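Local structure of carbohydrate kinase, FGGY (Novosphingobium aromaticivorans, 3H6E) at residues Pro92-Glu97 / Trp134-Leu139. The protein probably acts as a sugar kinase of the FGGY family, transferring a phosphate group to a carbohydrate substrate. Sequence-based numbering, arbitrary orientation.
Sequences PPLDYE and WWLDQL
Leu-94 alone carries the loop's side of this contact, its two methyls shared between neighbouring side chains of helix 129-139, and no hydrogen bond crosses. CD1 meets Leu-136 tip to tip, lying 3.8 Å from its CD2, while CD2 comes to the six-membered part of the Trp-135 indole, 4.1 Å from CE3, at an oblique slant to the ring. The fork of a leucine suits this place because one branch can serve each partner. The side chain sets out toward the helix, and CG, anti to the carbonyl carbon (chi1 -72°), spreads the two methyls over the two partners, bridging a gap of 9.3 Å between Leu-94 CA and Leu-136 CA.

Trp-135 suits its helical position by its reach: CG stands anti to the backbone N (chi1 -167°), and the broad indole extends to the loop. One helical turn on, Leu-139 lays CD1 over the ring centre, 3.5 Å above its plane, so that one face of the indole is covered from within its own helix. Pro-101, just before helix 102-109, and Val-104 on that helix also touch Trp-135, and Met-144 of helix 141-145 packs on Leu-136.

Cutting Leu-94 back to an alanine removes both methyls, which is likely to open a gap between loop and helix and leave Leu-136 and the Trp-135 indole without their partner.

Beyond Leu-94 the loop turns polar: Asp-95 OD1 accepts from Glu-97 N at 2.7 Å in an Asx turn and also pairs with Lys-15. The carboxylate of Asp-95 thus finds these partners away from the helix, and what joins loop to helix is purely apolar, consistent with a small buried contact that rests on van der Waals packing and the exclusion of water.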
loop_
_atom_site.group_PDB
_atom_site.type_symbol
_atom_site.label_atom_id
_atom_site.label_comp_id
_atom_site.label_asym_id
_atom_site.label_seq_id
_atom_site.Cartn_x
_atom_site.Cartn_y
_atom_site.Cartn_z
ATOM N N PRO A 92 -13.628 -9.361 -17.341
ATOM C CA PRO A 92 -12.639 -9.339 -16.258
ATOM C C PRO A 92 -11.716 -8.128 -16.391
ATOM O O PRO A 92 -11.257 -7.833 -17.498
ATOM C CB PRO A 92 -11.852 -10.636 -16.478
ATOM C CG PRO A 92 -12.778 -11.518 -17.252
ATOM C CD PRO A 92 -13.547 -10.593 -18.144
ATOM N N PRO A 93 -11.462 -7.425 -15.279
ATOM C CA PRO A 93 -10.565 -6.267 -15.280
ATOM C C PRO A 93 -9.156 -6.661 -15.690
ATOM O O PRO A 93 -8.760 -7.816 -15.533
ATOM C CB PRO A 93 -10.576 -5.811 -13.820
ATOM C CG PRO A 93 -11.858 -6.331 -13.269
ATOM C CD PRO A 93 -12.070 -7.648 -13.956
ATOM N N LEU A 94 -8.412 -5.701 -16.221
ATOM C CA LEU A 94 -7.041 -5.940 -16.641
ATOM C C LEU A 94 -6.143 -6.159 -15.432
ATOM O O LEU A 94 -6.340 -5.546 -14.385
ATOM C CB LEU A 94 -6.520 -4.752 -17.453
ATOM C CG LEU A 94 -7.047 -4.535 -18.873
ATOM C CD1 LEU A 94 -8.561 -4.648 -18.929
ATOM C CD2 LEU A 94 -6.587 -3.182 -19.409
ATOM N N ASP A 95 -5.167 -7.049 -15.583
ATOM C CA ASP A 95 -4.096 -7.194 -14.608
ATOM C C ASP A 95 -3.217 -5.960 -14.756
ATOM O O ASP A 95 -2.789 -5.643 -15.863
ATOM C CB ASP A 95 -3.291 -8.461 -14.915
ATOM C CG ASP A 95 -2.275 -8.793 -13.835
ATOM O OD1 ASP A 95 -1.448 -7.922 -13.492
ATOM O OD2 ASP A 95 -2.298 -9.940 -13.337
ATOM N N TYR A 96 -2.957 -5.245 -13.667
ATOM C CA TYR A 96 -2.189 -4.008 -13.792
ATOM C C TYR A 96 -0.755 -4.265 -14.248
ATOM O O TYR A 96 -0.061 -3.350 -14.685
ATOM C CB TYR A 96 -2.257 -3.128 -12.531
ATOM C CG TYR A 96 -1.552 -3.646 -11.289
ATOM C CD1 TYR A 96 -0.179 -3.866 -11.277
ATOM C CD2 TYR A 96 -2.257 -3.855 -10.108
ATOM C CE1 TYR A 96 0.464 -4.319 -10.134
ATOM C CE2 TYR A 96 -1.624 -4.303 -8.962
ATOM C CZ TYR A 96 -0.263 -4.534 -8.979
ATOM O OH TYR A 96 0.366 -4.980 -7.836
ATOM N N GLU A 97 -0.327 -5.519 -14.168
ATOM C CA GLU A 97 0.995 -5.894 -14.655
ATOM C C GLU A 97 0.981 -6.181 -16.154
ATOM O O GLU A 97 2.035 -6.359 -16.766
ATOM C CB GLU A 97 1.555 -7.095 -13.885
ATOM C CG GLU A 97 1.786 -6.824 -12.409
ATOM C CD GLU A 97 2.921 -7.651 -11.834
ATOM O OE1 GLU A 97 2.686 -8.380 -10.846
ATOM O OE2 GLU A 97 4.049 -7.568 -12.369
ATOM N N TRP A 134 -7.550 4.533 -20.860
ATOM C CA TRP A 134 -7.122 5.064 -22.151
ATOM C C TRP A 134 -7.119 3.967 -23.207
ATOM O O TRP A 134 -7.729 4.104 -24.266
ATOM C CB TRP A 134 -5.722 5.665 -22.034
ATOM C CG TRP A 134 -5.239 6.327 -23.286
ATOM C CD1 TRP A 134 -4.450 5.774 -24.257
ATOM C CD2 TRP A 134 -5.509 7.670 -23.705
ATOM N NE1 TRP A 134 -4.215 6.689 -25.249
ATOM C CE2 TRP A 134 -4.855 7.861 -24.938
ATOM C CE3 TRP A 134 -6.242 8.729 -23.159
ATOM C CZ2 TRP A 134 -4.911 9.071 -25.633
ATOM C CZ3 TRP A 134 -6.292 9.928 -23.848
ATOM C CH2 TRP A 134 -5.631 10.090 -25.073
ATOM N N TRP A 135 -6.423 2.879 -22.901
ATOM C CA TRP A 135 -6.328 1.740 -23.801
ATOM C C TRP A 135 -7.703 1.142 -24.057
ATOM O O TRP A 135 -8.127 1.010 -25.202
ATOM C CB TRP A 135 -5.390 0.687 -23.212
ATOM C CG TRP A 135 -4.981 -0.371 -24.176
ATOM C CD1 TRP A 135 -4.956 -0.278 -25.539
ATOM C CD2 TRP A 135 -4.497 -1.680 -23.854
ATOM N NE1 TRP A 135 -4.504 -1.454 -26.085
ATOM C CE2 TRP A 135 -4.211 -2.330 -25.072
ATOM C CE3 TRP A 135 -4.283 -2.366 -22.655
ATOM C CZ2 TRP A 135 -3.726 -3.635 -25.126
ATOM C CZ3 TRP A 135 -3.801 -3.661 -22.710
ATOM C CH2 TRP A 135 -3.529 -4.283 -23.938
ATOM N N LEU A 136 -8.402 0.795 -22.982
ATOM C CA LEU A 136 -9.740 0.221 -23.087
ATOM C C LEU A 136 -10.666 1.023 -24.005
ATOM O O LEU A 136 -11.522 0.454 -24.679
ATOM C CB LEU A 136 -10.368 0.067 -21.699
ATOM C CG LEU A 136 -9.839 -1.110 -20.879
ATOM C CD1 LEU A 136 -10.365 -1.057 -19.456
ATOM C CD2 LEU A 136 -10.210 -2.428 -21.544
ATOM N N ASP A 137 -10.498 2.341 -24.024
ATOM C CA ASP A 137 -11.309 3.193 -24.885
ATOM C C ASP A 137 -11.078 2.853 -26.355
ATOM O O ASP A 137 -11.933 3.118 -27.200
ATOM C CB ASP A 137 -11.021 4.676 -24.624
ATOM C CG ASP A 137 -11.914 5.270 -23.538
ATOM O OD1 ASP A 137 -12.922 4.628 -23.170
ATOM O OD2 ASP A 137 -11.616 6.386 -23.058
ATOM N N GLN A 138 -9.924 2.257 -26.651
ATOM C CA GLN A 138 -9.595 1.831 -28.010
ATOM C C GLN A 138 -10.123 0.434 -28.322
ATOM O O GLN A 138 -10.709 0.209 -29.381
ATOM C CB GLN A 138 -8.083 1.850 -28.235
ATOM C CG GLN A 138 -7.480 3.231 -28.391
ATOM C CD GLN A 138 -6.194 3.204 -29.200
ATOM O OE1 GLN A 138 -5.641 4.249 -29.547
ATOM N NE2 GLN A 138 -5.715 2.002 -29.515
ATOM N N LEU A 139 -9.909 -0.500 -27.398
ATOM C CA LEU A 139 -10.273 -1.899 -27.608
ATOM C C LEU A 139 -11.780 -2.138 -27.522
ATOM O O LEU A 139 -12.315 -3.039 -28.168
ATOM C CB LEU A 139 -9.563 -2.789 -26.585
ATOM C CG LEU A 139 -8.072 -2.553 -26.341
ATOM C CD1 LEU A 139 -7.633 -3.246 -25.062
ATOM C CD2 LEU A 139 -7.240 -3.022 -27.527
#